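SNF1-like protein kinase ssp2 (Schizosaccharomyces pombe, PDB 2QRD) acts as a serine/threonine protein kinase of the SNF1/AMPK family, whose C-terminal adenylate-sensor domain probably helps join the kinase to its regulatory subunits. Local coordinates at residues R32-A37 / S60-P65; T74-E79 / L124-M129. One frame throughout, in Å; residues are numbered along the deposited sequence.

Interaction 1. Residues R32-A37 / S60-P65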
loop_
_atom_site.group_PDB
_atom_site.type_symbol
_atom_site.label_atom_id
_atom_site.label_comp_id
_atom_site.label_asym_id
_atom_site.label_seq_id
_atom_site.Cartn_x
_atom_site.Cartn_y
_atom_site.Cartn_z
ATOM N N ARG A 32 6.826 -33.029 1.568
ATOM C CA ARG A 32 7.694 -32.959 0.406
ATOM C C ARG A 32 7.991 -31.509 0.012
ATOM O O ARG A 32 9.139 -31.163 -0.246
ATOM C CB ARG A 32 7.127 -33.792 -0.756
ATOM C CG ARG A 32 7.409 -35.272 -0.600
ATOM C CD ARG A 32 6.822 -36.108 -1.732
ATOM N NE ARG A 32 7.377 -37.470 -1.745
ATOM C CZ ARG A 32 6.773 -38.537 -2.268
ATOM N NH1 ARG A 32 5.564 -38.408 -2.809
ATOM N NH2 ARG A 32 7.365 -39.736 -2.230
ATOM N N ALA A 33 6.955 -30.680 -0.007
ATOM C CA ALA A 33 7.083 -29.231 -0.216
ATOM C C ALA A 33 7.973 -28.509 0.841
ATOM O O ALA A 33 8.788 -27.659 0.480
ATOM C CB ALA A 33 5.714 -28.613 -0.228
ATOM N N LEU A 34 7.793 -28.831 2.130
ATOM C CA LEU A 34 8.648 -28.321 3.209
ATOM C C LEU A 34 10.112 -28.681 2.975
ATOM O O LEU A 34 10.997 -27.849 3.150
ATOM C CB LEU A 34 8.189 -28.847 4.575
ATOM C CG LEU A 34 6.854 -28.324 5.149
ATOM C CD1 LEU A 34 6.478 -29.128 6.406
ATOM C CD2 LEU A 34 6.904 -26.847 5.484
ATOM N N GLN A 35 10.358 -29.909 2.531
ATOM C CA GLN A 35 11.704 -30.385 2.320
ATOM C C GLN A 35 12.356 -29.732 1.095
ATOM O O GLN A 35 13.576 -29.483 1.104
ATOM C CB GLN A 35 11.730 -31.910 2.201
ATOM C CG GLN A 35 13.102 -32.454 1.896
ATOM C CD GLN A 35 13.076 -33.847 1.356
ATOM O OE1 GLN A 35 13.401 -34.795 2.064
ATOM N NE2 GLN A 35 12.711 -33.989 0.083
ATOM N N ARG A 36 11.572 -29.475 0.046
ATOM C CA ARG A 36 12.102 -28.756 -1.126
ATOM C C ARG A 36 12.408 -27.298 -0.802
ATOM O O ARG A 36 13.387 -26.744 -1.294
ATOM C CB ARG A 36 11.161 -28.822 -2.323
ATOM C CG ARG A 36 11.225 -30.107 -3.090
ATOM C CD ARG A 36 10.852 -29.858 -4.532
ATOM N NE ARG A 36 9.483 -29.356 -4.669
ATOM C CZ ARG A 36 9.031 -28.664 -5.715
ATOM N NH1 ARG A 36 9.831 -28.362 -6.744
ATOM N NH2 ARG A 36 7.764 -28.278 -5.737
ATOM N N ALA A 37 11.584 -26.686 0.047
ATOM C CA ALA A 37 11.818 -25.303 0.468
ATOM C C ALA A 37 12.999 -25.173 1.438
ATOM O O ALA A 37 13.474 -24.070 1.698
ATOM C CB ALA A 37 10.550 -24.689 1.051
ATOM N N SER A 60 7.342 -26.323 11.941
ATOM C CA SER A 60 8.452 -26.226 11.005
ATOM C C SER A 60 9.381 -25.080 11.400
ATOM O O SER A 60 8.946 -24.060 11.960
ATOM C CB SER A 60 7.951 -26.062 9.559
ATOM O OG SER A 60 7.252 -24.838 9.413
ATOM N N ARG A 61 10.662 -25.275 11.144
ATOM C CA ARG A 61 11.650 -24.228 11.323
ATOM C C ARG A 61 12.305 -23.919 9.976
ATOM O O ARG A 61 12.675 -24.832 9.228
ATOM C CB ARG A 61 12.688 -24.645 12.361
ATOM C CG ARG A 61 13.488 -23.494 12.881
ATOM C CD ARG A 61 14.512 -23.975 13.867
ATOM N NE ARG A 61 15.333 -25.022 13.278
ATOM C CZ ARG A 61 16.070 -25.870 13.974
ATOM N NH1 ARG A 61 16.085 -25.770 15.297
ATOM N NH2 ARG A 61 16.782 -26.813 13.347
ATOM N N TRP A 62 12.440 -22.631 9.689
ATOM C CA TRP A 62 12.958 -22.133 8.410
ATOM C C TRP A 62 14.102 -21.163 8.688
ATOM O O TRP A 62 13.960 -20.219 9.504
ATOM C CB TRP A 62 11.877 -21.342 7.665
ATOM C CG TRP A 62 10.581 -22.063 7.320
ATOM C CD1 TRP A 62 9.624 -22.561 8.187
ATOM C CD2 TRP A 62 10.080 -22.300 6.007
ATOM N NE1 TRP A 62 8.580 -23.126 7.477
ATOM C CE2 TRP A 62 8.829 -22.966 6.141
ATOM C CE3 TRP A 62 10.573 -22.027 4.723
ATOM C CZ2 TRP A 62 8.068 -23.363 5.041
ATOM C CZ3 TRP A 62 9.806 -22.412 3.616
ATOM C CH2 TRP A 62 8.574 -23.087 3.785
ATOM N N GLU A 63 15.236 -21.385 8.021
ATOM C CA GLU A 63 16.324 -20.409 8.055
ATOM C C GLU A 63 15.855 -19.181 7.265
ATOM O O GLU A 63 15.186 -19.323 6.248
ATOM C CB GLU A 63 17.668 -21.003 7.551
ATOM C CG GLU A 63 18.260 -22.102 8.489
ATOM C CD GLU A 63 19.822 -22.089 8.683
ATOM O OE1 GLU A 63 20.582 -22.608 7.813
ATOM O OE2 GLU A 63 20.296 -21.619 9.764
ATOM N N ILE A 64 16.115 -17.980 7.757
ATOM C CA ILE A 64 15.661 -16.798 7.020
ATOM C C ILE A 64 16.734 -16.420 6.019
ATOM O O ILE A 64 17.848 -16.119 6.405
ATOM C CB ILE A 64 15.215 -15.601 7.952
ATOM C CG1 ILE A 64 14.089 -16.029 8.904
ATOM C CG2 ILE A 64 14.733 -14.420 7.132
ATOM C CD1 ILE A 64 13.929 -15.161 10.121
ATOM N N PRO A 65 16.408 -16.461 4.713
ATOM C CA PRO A 65 17.429 -16.229 3.693
ATOM C C PRO A 65 18.266 -14.975 3.880
ATOM O O PRO A 65 19.491 -15.052 3.781
ATOM C CB PRO A 65 16.619 -16.161 2.397
ATOM C CG PRO A 65 15.445 -17.053 2.665
ATOM C CD PRO A 65 15.094 -16.747 4.104
#

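Interaction 2. Residues T74-E79 / L124-M129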
loop_
_atom_site.group_PDB
_atom_site.type_symbol
_atom_site.label_atom_id
_atom_site.label_comp_id
_atom_site.label_asym_id
_atom_site.label_seq_id
_atom_site.Cartn_x
_atom_site.Cartn_y
_atom_site.Cartn_z
ATOM N N THR A 74 19.264 -17.098 12.471
ATOM C CA THR A 74 17.949 -16.621 12.839
ATOM C C THR A 74 16.921 -17.365 12.019
ATOM O O THR A 74 17.157 -17.732 10.867
ATOM C CB THR A 74 17.842 -15.103 12.721
ATOM O OG1 THR A 74 16.471 -14.715 12.565
ATOM C CG2 THR A 74 18.612 -14.644 11.570
ATOM N N TYR A 75 15.792 -17.613 12.667
ATOM C CA TYR A 75 14.894 -18.671 12.292
ATOM C C TYR A 75 13.473 -18.183 12.400
ATOM O O TYR A 75 13.168 -17.326 13.216
ATOM C CB TYR A 75 15.066 -19.859 13.251
ATOM C CG TYR A 75 16.356 -20.649 13.127
ATOM C CD1 TYR A 75 17.376 -20.499 14.066
ATOM C CD2 TYR A 75 16.549 -21.572 12.096
ATOM C CE1 TYR A 75 18.562 -21.224 13.981
ATOM C CE2 TYR A 75 17.733 -22.313 12.006
ATOM C CZ TYR A 75 18.729 -22.129 12.949
ATOM O OH TYR A 75 19.897 -22.855 12.884
ATOM N N ALA A 76 12.608 -18.762 11.575
ATOM C CA ALA A 76 11.202 -18.459 11.540
ATOM C C ALA A 76 10.468 -19.756 11.862
ATOM O O ALA A 76 10.775 -20.793 11.302
ATOM C CB ALA A 76 10.838 -17.965 10.182
ATOM N N TYR A 77 9.511 -19.690 12.782
ATOM C CA TYR A 77 8.722 -20.855 13.185
ATOM C C TYR A 77 7.272 -20.799 12.656
ATOM O O TYR A 77 6.512 -19.856 12.917
ATOM C CB TYR A 77 8.774 -20.989 14.689
ATOM C CG TYR A 77 10.192 -21.089 15.204
ATOM C CD1 TYR A 77 10.758 -22.326 15.451
ATOM C CD2 TYR A 77 10.977 -19.930 15.456
ATOM C CE1 TYR A 77 12.064 -22.438 15.925
ATOM C CE2 TYR A 77 12.294 -20.035 15.930
ATOM C CZ TYR A 77 12.828 -21.306 16.153
ATOM O OH TYR A 77 14.106 -21.495 16.640
ATOM N N ILE A 78 6.918 -21.816 11.885
ATOM C CA ILE A 78 5.642 -21.863 11.188
ATOM C C ILE A 78 4.969 -23.209 11.559
ATOM O O ILE A 78 5.555 -24.288 11.404
ATOM C CB ILE A 78 5.854 -21.689 9.635
ATOM C CG1 ILE A 78 6.479 -20.322 9.309
ATOM C CG2 ILE A 78 4.544 -21.894 8.834
ATOM C CD1 ILE A 78 6.937 -20.116 7.855
ATOM N N GLU A 79 3.761 -23.145 12.081
ATOM C CA GLU A 79 3.003 -24.362 12.367
ATOM C C GLU A 79 1.901 -24.582 11.329
ATOM O O GLU A 79 1.142 -23.671 11.000
ATOM C CB GLU A 79 2.414 -24.275 13.758
ATOM C CG GLU A 79 1.582 -25.462 14.154
ATOM C CD GLU A 79 0.844 -25.238 15.467
ATOM O OE1 GLU A 79 1.361 -24.467 16.324
ATOM O OE2 GLU A 79 -0.256 -25.830 15.638
ATOM N N LEU A 124 5.292 -14.088 5.670
ATOM C CA LEU A 124 4.601 -14.135 4.391
ATOM C C LEU A 124 5.497 -14.410 3.175
ATOM O O LEU A 124 5.006 -14.919 2.164
ATOM C CB LEU A 124 3.789 -12.837 4.141
ATOM C CG LEU A 124 2.478 -12.609 4.908
ATOM C CD1 LEU A 124 1.930 -11.217 4.607
ATOM C CD2 LEU A 124 1.474 -13.691 4.565
ATOM N N ASP A 125 6.784 -14.043 3.245
ATOM C CA ASP A 125 7.741 -14.387 2.158
ATOM C C ASP A 125 8.069 -15.864 2.206
ATOM O O ASP A 125 8.252 -16.483 1.208
ATOM C CB ASP A 125 9.028 -13.555 2.210
ATOM C CG ASP A 125 8.763 -12.045 2.332
ATOM O OD1 ASP A 125 9.029 -11.487 3.401
ATOM O OD2 ASP A 125 8.281 -11.409 1.391
ATOM N N LEU A 126 8.074 -16.441 3.394
ATOM C CA LEU A 126 8.197 -17.896 3.562
ATOM C C LEU A 126 6.959 -18.724 3.127
ATOM O O LEU A 126 7.106 -19.809 2.539
ATOM C CB LEU A 126 8.589 -18.194 5.000
ATOM C CG LEU A 126 10.106 -18.222 5.316
ATOM C CD1 LEU A 126 11.011 -17.522 4.364
ATOM C CD2 LEU A 126 10.379 -17.796 6.754
ATOM N N CYS A 127 5.760 -18.205 3.393
ATOM C CA CYS A 127 4.527 -18.811 2.951
ATOM C C CYS A 127 4.411 -18.864 1.434
ATOM O O CYS A 127 3.831 -19.805 0.889
ATOM C CB CYS A 127 3.340 -18.027 3.491
ATOM S SG CYS A 127 3.012 -18.190 5.257
ATOM N N ALA A 128 4.933 -17.839 0.752
ATOM C CA ALA A 128 4.965 -17.802 -0.706
ATOM C C ALA A 128 5.881 -18.888 -1.260
ATOM O O ALA A 128 5.555 -19.520 -2.263
ATOM C CB ALA A 128 5.377 -16.405 -1.214
ATOM N N MET A 129 7.026 -19.090 -0.613
ATOM C CA MET A 129 7.940 -20.202 -0.877
ATOM C C MET A 129 7.237 -21.580 -0.743
ATOM O O MET A 129 7.287 -22.406 -1.662
ATOM C CB MET A 129 9.161 -20.085 0.075
ATOM C CG MET A 129 10.488 -20.639 -0.453
ATOM S SD MET A 129 12.024 -20.203 0.499
ATOM C CE MET A 129 11.742 -18.427 0.820
#

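Interaction 1. Residues R32-A37 / S60-P65
L34 and A37, one helical turn apart on helix 23-37, both press on the six-membered ring of W62 in strand 57-63. The L34 side chain crosses the indole at about a right angle and touches it with one branch, CD2 lying 3.7 Å from W62 CZ2. A37 meets the same ring further round, its CB 3.5 Å from W62 CZ3 and 3.7 Å from W62 CH2; both methyls approach obliquely. With CG beside the backbone N (chi1 -59°), the indole slants off its strand and carries its benzo end to the helix. At its other end W62 NE1 donates to S60 OG over 2.9 Å, a bent bond (141°) whose acceptor sits somewhat out of the ring plane. S60 OG in turn hydrogen-bonds to I78 O on the neighbouring strand. With an alanine in place of W62, L34 CD2 and A37 CB would probably face a gap and S60 OG would lose its N-H donor. No hydrogen bond joins helix to strand, so the union is purely apolar, while the indole's one polar atom is satisfied within its own strand, which helps fix the ring's rotation.

Interaction 2. Residues T74-E79 / L124-M129
L126, on helix 123-136, points at strand 74-84 and makes both of the close contacts with it. Starting at the root of the side chain, L126 CB already touches the strand: I78 CD1 reaches it at 3.8 Å, the two side chains meeting at a slant. Next comes L126 CG, whose nearest atom on the strand is again I78 CD1, but at the longer distance of 4.5 Å, so this branch point mainly sets the directions of the two methyls. L126 CD2 ends 3.5 Å from A76 CB, methyl against methyl. L126 CD1 turns instead along its own helix, where it lies 3.7 Å from M129 CE. The second torsion that divides the methyls this way, chi2 20°, is far from the usual staggered values. The strand answers with a short and a long residue. A76 offers no more than its CB, and L126 CD2 can therefore come close to the sheet there. I78 has CG1 beside the backbone N and an extended second torsion (171°), which takes CD1 out to the base of L126. A76 and I78 together take the leucine, one at its tip and the other at its base, whereas Y75 and Y77 leave the strand on its opposite side. I78 also packs on V94 of the next strand. Away from the sheet the helix is covered in part by the chain of SPCC1919.03c protein, where A128 meets L76 and L124 meets S77 of that subunit. This packing of the C-terminal helix supplies one half of a two-helix layer on one face of an antiparallel sheet, helix 23-37 being the other, an arrangement consistent with the KA1-like adenylate-sensor fold.

How the interactions relate
Along the chain, interaction 1 comes first: helix 23-37 runs into strand 40-41 and a long connection, and strand 57-63 then returns beneath the helix, closing a loop of 22 residues. Interaction 2 opens afterwards with strand 74-84 and closes a longer loop, through strand 89-101 and the unmodelled residues 105-117, when helix 123-136 arrives. The loops neither nest nor cross; they follow in series. Their strands are antiparallel neighbours, paired by A76 N with W62 O at 2.9 Å, and I78 CD1 lies 3.5 Å from W62 NE1, making one continuous core. W62 and I78 touch, so both helices lie on one face of the sheet, where A33 also packs on L130.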